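Local coordinates for protein RNA-dependent RNA Polymerase (Bombyx mori cytoplasmic polyhedrosis virus, PDB 6TZ0) that copies RNA from an RNA template, probably making both the plus-strand transcripts and the complementary minus strands of this double-stranded RNA virus, at residues S84-A89 with D102-F107; G110-T115 with K124-L129. All blocks are in the same frame, centred on the assembly; numbering follows the deposited sequence.

Interaction 1: S84-A89 with D102-F107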
ATOM      1  N   SER A  84      -2.824  35.869  -3.659  1.00 45.88           N
ATOM      2  CA  SER A  84      -1.773  35.597  -2.690  1.00 45.88           C
ATOM      3  C   SER A  84      -2.176  34.540  -1.672  1.00 45.88           C
ATOM      4  O   SER A  84      -1.405  34.272  -0.748  1.00 45.88           O
ATOM      5  CB  SER A  84      -1.365  36.880  -1.964  1.00 45.88           C
ATOM      6  OG  SER A  84      -2.403  37.341  -1.123  1.00 45.88           O
ATOM      7  N   ASP A  85      -3.364  33.946  -1.806  1.00 46.21           N
ATOM      8  CA  ASP A  85      -3.700  32.782  -0.999  1.00 46.21           C
ATOM      9  C   ASP A  85      -2.968  31.539  -1.473  1.00 46.21           C
ATOM     10  O   ASP A  85      -2.788  30.602  -0.690  1.00 46.21           O
ATOM     11  CB  ASP A  85      -5.202  32.506  -1.024  1.00 46.21           C
ATOM     12  CG  ASP A  85      -6.007  33.568  -0.316  1.00 46.21           C
ATOM     13  OD1 ASP A  85      -5.468  34.235   0.588  1.00 46.21           O
ATOM     14  OD2 ASP A  85      -7.195  33.722  -0.657  1.00 46.21           O
ATOM     15  N   TYR A  86      -2.546  31.510  -2.732  1.00 43.21           N
ATOM     16  CA  TYR A  86      -1.794  30.390  -3.291  1.00 43.21           C
ATOM     17  C   TYR A  86      -0.524  30.922  -3.943  1.00 43.21           C
ATOM     18  O   TYR A  86      -0.428  30.989  -5.173  1.00 43.21           O
ATOM     19  CB  TYR A  86      -2.654  29.622  -4.292  1.00 43.21           C
ATOM     20  CG  TYR A  86      -3.907  29.050  -3.670  1.00 43.21           C
ATOM     21  CD1 TYR A  86      -3.868  27.873  -2.940  1.00 43.21           C
ATOM     22  CD2 TYR A  86      -5.125  29.702  -3.800  1.00 43.21           C
ATOM     23  CE1 TYR A  86      -5.008  27.358  -2.362  1.00 43.21           C
ATOM     24  CE2 TYR A  86      -6.269  29.194  -3.228  1.00 43.21           C
ATOM     25  CZ  TYR A  86      -6.205  28.023  -2.511  1.00 43.21           C
ATOM     26  OH  TYR A  86      -7.345  27.507  -1.941  1.00 43.21           O
ATOM     27  N   PRO A  87       0.471  31.314  -3.150  1.00 40.52           N
ATOM     28  CA  PRO A  87       1.661  31.954  -3.711  1.00 40.52           C
ATOM     29  C   PRO A  87       2.581  30.940  -4.378  1.00 40.52           C
ATOM     30  O   PRO A  87       2.407  29.729  -4.271  1.00 40.52           O
ATOM     31  CB  PRO A  87       2.331  32.574  -2.487  1.00 40.52           C
ATOM     32  CG  PRO A  87       1.946  31.686  -1.388  1.00 40.52           C
ATOM     33  CD  PRO A  87       0.565  31.203  -1.683  1.00 40.52           C
ATOM     34  N   LEU A  88       3.577  31.465  -5.074  1.00 40.24           N
ATOM     35  CA  LEU A  88       4.607  30.653  -5.696  1.00 40.24           C
ATOM     36  C   LEU A  88       5.971  31.116  -5.206  1.00 40.24           C
ATOM     37  O   LEU A  88       6.091  32.081  -4.449  1.00 40.24           O
ATOM     38  CB  LEU A  88       4.542  30.733  -7.222  1.00 40.24           C
ATOM     39  CG  LEU A  88       3.270  30.267  -7.922  1.00 40.24           C
ATOM     40  CD1 LEU A  88       3.460  30.358  -9.416  1.00 40.24           C
ATOM     41  CD2 LEU A  88       2.907  28.873  -7.504  1.00 40.24           C
ATOM     42  N   ALA A  89       7.004  30.416  -5.651  1.00 42.01           N
ATOM     43  CA  ALA A  89       8.363  30.843  -5.381  1.00 42.01           C
ATOM     44  C   ALA A  89       8.815  31.819  -6.462  1.00 42.01           C
ATOM     45  O   ALA A  89       8.086  32.112  -7.413  1.00 42.01           O
ATOM     46  CB  ALA A  89       9.289  29.634  -5.288  1.00 42.01           C
ATOM     47  N   ASP A 102      -3.555  24.835   2.184  1.00 43.92           N
ATOM     48  CA  ASP A 102      -3.409  23.652   1.355  1.00 43.92           C
ATOM     49  C   ASP A 102      -4.728  23.205   0.759  1.00 43.92           C
ATOM     50  O   ASP A 102      -4.760  22.216   0.021  1.00 43.92           O
ATOM     51  CB  ASP A 102      -2.805  22.500   2.163  1.00 43.92           C
ATOM     52  CG  ASP A 102      -1.371  22.750   2.550  1.00 43.92           C
ATOM     53  OD1 ASP A 102      -0.680  23.485   1.820  1.00 43.92           O
ATOM     54  OD2 ASP A 102      -0.927  22.204   3.577  1.00 43.92           O
ATOM     55  N   TYR A 103      -5.820  23.895   1.070  1.00 43.16           N
ATOM     56  CA  TYR A 103      -7.147  23.468   0.671  1.00 43.16           C
ATOM     57  C   TYR A 103      -7.902  24.668   0.116  1.00 43.16           C
ATOM     58  O   TYR A 103      -7.342  25.754  -0.051  1.00 43.16           O
ATOM     59  CB  TYR A 103      -7.863  22.791   1.849  1.00 43.16           C
ATOM     60  CG  TYR A 103      -7.261  21.448   2.220  1.00 43.16           C
ATOM     61  CD1 TYR A 103      -7.672  20.286   1.591  1.00 43.16           C
ATOM     62  CD2 TYR A 103      -6.255  21.351   3.168  1.00 43.16           C
ATOM     63  CE1 TYR A 103      -7.124  19.069   1.906  1.00 43.16           C
ATOM     64  CE2 TYR A 103      -5.689  20.135   3.487  1.00 43.16           C
ATOM     65  CZ  TYR A 103      -6.129  18.998   2.851  1.00 43.16           C
ATOM     66  OH  TYR A 103      -5.584  17.778   3.159  1.00 43.16           O
ATOM     67  N   LEU A 104      -9.183  24.467  -0.178  1.00 43.27           N
ATOM     68  CA  LEU A 104      -9.991  25.467  -0.868  1.00 43.27           C
ATOM     69  C   LEU A 104     -10.369  26.587   0.093  1.00 43.27           C
ATOM     70  O   LEU A 104     -11.121  26.370   1.048  1.00 43.27           O
ATOM     71  CB  LEU A 104     -11.225  24.795  -1.469  1.00 43.27           C
ATOM     72  CG  LEU A 104     -12.159  25.451  -2.492  1.00 43.27           C
ATOM     73  CD1 LEU A 104     -13.276  26.180  -1.824  1.00 43.27           C
ATOM     74  CD2 LEU A 104     -11.392  26.424  -3.363  1.00 43.27           C
ATOM     75  N   VAL A 105      -9.836  27.778  -0.157  1.00 43.03           N
ATOM     76  CA  VAL A 105     -10.201  28.978   0.589  1.00 43.03           C
ATOM     77  C   VAL A 105     -11.599  29.406   0.157  1.00 43.03           C
ATOM     78  O   VAL A 105     -12.023  29.142  -0.970  1.00 43.03           O
ATOM     79  CB  VAL A 105      -9.138  30.072   0.339  1.00 43.03           C
ATOM     80  CG1 VAL A 105      -9.367  31.329   1.160  1.00 43.03           C
ATOM     81  CG2 VAL A 105      -7.770  29.531   0.631  1.00 43.03           C
ATOM     82  N   THR A 106     -12.351  30.020   1.068  1.00 43.90           N
ATOM     83  CA  THR A 106     -13.699  30.487   0.764  1.00 43.90           C
ATOM     84  C   THR A 106     -13.642  31.835   0.050  1.00 43.90           C
ATOM     85  O   THR A 106     -13.044  32.788   0.560  1.00 43.90           O
ATOM     86  CB  THR A 106     -14.515  30.588   2.048  1.00 43.90           C
ATOM     87  OG1 THR A 106     -14.540  29.310   2.688  1.00 43.90           O
ATOM     88  CG2 THR A 106     -15.932  31.002   1.743  1.00 43.90           C
ATOM     89  N   PHE A 107     -14.260  31.909  -1.127  1.00 44.34           N
ATOM     90  CA  PHE A 107     -14.384  33.149  -1.885  1.00 44.34           C
ATOM     91  C   PHE A 107     -15.630  33.056  -2.760  1.00 44.34           C
ATOM     92  O   PHE A 107     -16.317  32.034  -2.783  1.00 44.34           O
ATOM     93  CB  PHE A 107     -13.111  33.443  -2.696  1.00 44.34           C
ATOM     94  CG  PHE A 107     -12.686  32.325  -3.611  1.00 44.34           C
ATOM     95  CD1 PHE A 107     -13.148  32.249  -4.908  1.00 44.34           C
ATOM     96  CD2 PHE A 107     -11.798  31.364  -3.174  1.00 44.34           C
ATOM     97  CE1 PHE A 107     -12.753  31.227  -5.737  1.00 44.34           C
ATOM     98  CE2 PHE A 107     -11.404  30.335  -3.999  1.00 44.34           C
ATOM     99  CZ  PHE A 107     -11.885  30.269  -5.281  1.00 44.34           C
TER

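Interaction 2: G110-T115 with K124-L129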
ATOM      1  N   GLY A 110     -17.720  33.400  -8.717  1.00 47.01           N
ATOM      2  CA  GLY A 110     -17.425  34.079  -9.958  1.00 47.01           C
ATOM      3  C   GLY A 110     -16.206  34.966  -9.923  1.00 47.01           C
ATOM      4  O   GLY A 110     -15.865  35.578 -10.935  1.00 47.01           O
ATOM      5  N   SER A 111     -15.530  35.052  -8.780  1.00 47.08           N
ATOM      6  CA  SER A 111     -14.393  35.945  -8.628  1.00 47.08           C
ATOM      7  C   SER A 111     -13.109  35.373  -9.206  1.00 47.08           C
ATOM      8  O   SER A 111     -12.126  36.108  -9.341  1.00 47.08           O
ATOM      9  CB  SER A 111     -14.178  36.263  -7.152  1.00 47.08           C
ATOM     10  OG  SER A 111     -13.068  37.119  -6.983  1.00 47.08           O
ATOM     11  N   LEU A 112     -13.091  34.088  -9.539  1.00 48.66           N
ATOM     12  CA  LEU A 112     -11.897  33.434 -10.058  1.00 48.66           C
ATOM     13  C   LEU A 112     -11.915  33.532 -11.578  1.00 48.66           C
ATOM     14  O   LEU A 112     -12.779  32.945 -12.236  1.00 48.66           O
ATOM     15  CB  LEU A 112     -11.840  31.983  -9.589  1.00 48.66           C
ATOM     16  CG  LEU A 112     -10.591  31.190  -9.960  1.00 48.66           C
ATOM     17  CD1 LEU A 112      -9.366  31.828  -9.356  1.00 48.66           C
ATOM     18  CD2 LEU A 112     -10.731  29.764  -9.486  1.00 48.66           C
ATOM     19  N   THR A 113     -10.966  34.281 -12.134  1.00 52.48           N
ATOM     20  CA  THR A 113     -10.951  34.624 -13.549  1.00 52.48           C
ATOM     21  C   THR A 113      -9.630  34.202 -14.173  1.00 52.48           C
ATOM     22  O   THR A 113      -8.572  34.721 -13.803  1.00 52.48           O
ATOM     23  CB  THR A 113     -11.148  36.130 -13.753  1.00 52.48           C
ATOM     24  OG1 THR A 113     -10.091  36.840 -13.097  1.00 52.48           O
ATOM     25  CG2 THR A 113     -12.493  36.593 -13.202  1.00 52.48           C
ATOM     26  N   ASN A 114      -9.697  33.282 -15.133  1.00 53.12           N
ATOM     27  CA  ASN A 114      -8.523  32.866 -15.899  1.00 53.12           C
ATOM     28  C   ASN A 114      -8.408  33.804 -17.093  1.00 53.12           C
ATOM     29  O   ASN A 114      -8.853  33.496 -18.199  1.00 53.12           O
ATOM     30  CB  ASN A 114      -8.644  31.412 -16.337  1.00 53.12           C
ATOM     31  CG  ASN A 114      -7.297  30.765 -16.627  1.00 53.12           C
ATOM     32  OD1 ASN A 114      -7.219  29.553 -16.818  1.00 53.12           O
ATOM     33  ND2 ASN A 114      -6.233  31.557 -16.621  1.00 53.12           N
ATOM     34  N   THR A 115      -7.800  34.962 -16.867  1.00 55.00           N
ATOM     35  CA  THR A 115      -7.618  35.961 -17.910  1.00 55.00           C
ATOM     36  C   THR A 115      -6.250  35.884 -18.567  1.00 55.00           C
ATOM     37  O   THR A 115      -5.856  36.829 -19.255  1.00 55.00           O
ATOM     38  CB  THR A 115      -7.819  37.366 -17.341  1.00 55.00           C
ATOM     39  OG1 THR A 115      -6.828  37.621 -16.341  1.00 55.00           O
ATOM     40  CG2 THR A 115      -9.201  37.495 -16.721  1.00 55.00           C
ATOM     41  N   LYS A 124      -1.882  27.809 -16.296  1.00 47.05           N
ATOM     42  CA  LYS A 124      -1.928  26.472 -15.709  1.00 47.05           C
ATOM     43  C   LYS A 124      -2.409  26.524 -14.266  1.00 47.05           C
ATOM     44  O   LYS A 124      -3.209  25.682 -13.840  1.00 47.05           O
ATOM     45  CB  LYS A 124      -0.544  25.829 -15.757  1.00 47.05           C
ATOM     46  CG  LYS A 124       0.075  25.708 -17.121  1.00 47.05           C
ATOM     47  CD  LYS A 124      -0.592  24.665 -17.964  1.00 47.05           C
ATOM     48  CE  LYS A 124       0.081  24.615 -19.317  1.00 47.05           C
ATOM     49  NZ  LYS A 124       1.496  24.181 -19.181  1.00 47.05           N
ATOM     50  N   LEU A 125      -1.957  27.534 -13.520  1.00 45.31           N
ATOM     51  CA  LEU A 125      -2.338  27.682 -12.120  1.00 45.31           C
ATOM     52  C   LEU A 125      -3.828  27.967 -11.968  1.00 45.31           C
ATOM     53  O   LEU A 125      -4.498  27.352 -11.132  1.00 45.31           O
ATOM     54  CB  LEU A 125      -1.495  28.787 -11.488  1.00 45.31           C
ATOM     55  CG  LEU A 125      -1.521  29.079  -9.992  1.00 45.31           C
ATOM     56  CD1 LEU A 125      -0.149  29.493  -9.588  1.00 45.31           C
ATOM     57  CD2 LEU A 125      -2.459  30.215  -9.685  1.00 45.31           C
ATOM     58  N   HIS A 126      -4.373  28.872 -12.781  1.00 47.73           N
ATOM     59  CA  HIS A 126      -5.796  29.170 -12.668  1.00 47.73           C
ATOM     60  C   HIS A 126      -6.677  28.081 -13.267  1.00 47.73           C
ATOM     61  O   HIS A 126      -7.803  27.890 -12.795  1.00 47.73           O
ATOM     62  CB  HIS A 126      -6.088  30.532 -13.285  1.00 47.73           C
ATOM     63  CG  HIS A 126      -5.636  31.676 -12.435  1.00 47.73           C
ATOM     64  ND1 HIS A 126      -6.400  32.185 -11.409  1.00 47.73           N
ATOM     65  CD2 HIS A 126      -4.472  32.367 -12.413  1.00 47.73           C
ATOM     66  CE1 HIS A 126      -5.746  33.171 -10.821  1.00 47.73           C
ATOM     67  NE2 HIS A 126      -4.571  33.299 -11.411  1.00 47.73           N
ATOM     68  N   ALA A 127      -6.185  27.326 -14.253  1.00 46.33           N
ATOM     69  CA  ALA A 127      -6.926  26.150 -14.703  1.00 46.33           C
ATOM     70  C   ALA A 127      -6.969  25.079 -13.621  1.00 46.33           C
ATOM     71  O   ALA A 127      -7.998  24.418 -13.428  1.00 46.33           O
ATOM     72  CB  ALA A 127      -6.304  25.590 -15.978  1.00 46.33           C
ATOM     73  N   ALA A 128      -5.876  24.927 -12.870  1.00 45.54           N
ATOM     74  CA  ALA A 128      -5.871  23.969 -11.774  1.00 45.54           C
ATOM     75  C   ALA A 128      -6.735  24.430 -10.609  1.00 45.54           C
ATOM     76  O   ALA A 128      -7.352  23.600  -9.939  1.00 45.54           O
ATOM     77  CB  ALA A 128      -4.446  23.718 -11.306  1.00 45.54           C
ATOM     78  N   LEU A 129      -6.807  25.736 -10.352  1.00 45.52           N
ATOM     79  CA  LEU A 129      -7.694  26.206  -9.291  1.00 45.52           C
ATOM     80  C   LEU A 129      -9.160  26.108  -9.698  1.00 45.52           C
ATOM     81  O   LEU A 129     -10.024  25.873  -8.842  1.00 45.52           O
ATOM     82  CB  LEU A 129      -7.327  27.630  -8.894  1.00 45.52           C
ATOM     83  CG  LEU A 129      -5.969  27.685  -8.196  1.00 45.52           C
ATOM     84  CD1 LEU A 129      -5.545  29.100  -7.957  1.00 45.52           C
ATOM     85  CD2 LEU A 129      -5.996  26.919  -6.894  1.00 45.52           C
TER

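Interaction 1: S84-A89 with D102-F107
The flat ring of Tyr86 meets the carbonyl oxygen of Tyr103 at its hydroxyl-bearing edge, close to the ring plane. The methyl CG2 of Val105 approaches the same end of the ring obliquely, 3.8 Å from Tyr86 CZ. The phenol donates a hydrogen bond from Tyr86 OH to Tyr103 O at 2.6 Å. The angle at the carbonyl is 134°, and the donor sits 30° out of the carbonyl plane. The hydroxyl is also close to both backbone and methyl of Val105: Tyr86 OH is 3.1 Å from Val105 N, and Val105 CG2 is nearby.

Both segments are irregular loop, within the N-terminal family region of this reovirus-type polymerase, in the long connection between helices 73-76 and 121-134. Two parts of one connection meet here, and no strand pairing is involved. The contact is buried.

Val105 has its two methyls divided between partners. CG1, anti to the backbone N (chi1 -175°), meets the carboxylate of Asp85, with Asp85 OD2 3.7 Å from Val105 CG1. That same oxygen forms a salt bridge with Lys79, which gives the buried charge a partner. The CB of Tyr103 points away from 84-89, and its side chain packs on helix 242-248. It comes within about 4 Å of the side chain of Arg485, a UTP-binding residue, though no UTP is bound to this chain here.

Interaction 2: G110-T115 with K124-L129
Leu112 meets the imidazole of His126 at its edge, with Leu112 CD1 in the ring plane and 3.6 Å from His126 ND1. The other methyl of Leu112 reaches along the helix, where CD2 lies 4.1 Å from Leu129 CB. With chi1 at -175°, Leu112 CG lies opposite its own N and is brought toward the helix. The branch then divides its methyls between His126 and Leu129, three residues apart, about one turn. The carbonyl of Thr113 lies over one face of the imidazole, offset toward the rim, with Thr113 O 4.1 Å from His126 ND1. Leu125 CD2 lies over the opposite face, also toward the rim.

The Asn114 amide comes against the root of the same side chain, with Asn114 ND2 3.5 Å from His126 CB. Its plane is turned 39° from the imidazole, and Asn114 OD1 is 3.6 Å from the backbone N of Ala127. Here a loop is laid against one side of helix 121-134, and no hydrogen bond joins the two segments. Asn114 is the centre of an inverse gamma turn, closed by a weak bond from Thr115 N to Thr113 O.

Further out, the ring of Tyr116 meets that of His126, their planes about 25° apart. Tyr81 packs on both Leu112 and Leu129. Just before Leu112 in the chain, Ser111 OG is hydrogen-bonded to Tyr81 N and Glu80 OE1.

In the fold
The two contacts follow one another along the chain, their centres 12 Å apart. Interaction 1 is buried and joins two parts of one long loop. It combines one hydrogen bond to a backbone carbonyl with packing on Val105. Interaction 2 is only partly buried and joins loop to helix through van der Waals contact, with no bond between its segments. Helix 121-134 ties them together. Its Leu125 and Leu129 touch Leu88 and Tyr86 of interaction 1, while Phe107 packs on Leu112 of interaction 2. Tyr81 is shared as well, since it also packs edge-to-face with Phe107. Interaction 1 has a residue close to an annotated site, whereas interaction 2 is remote from them.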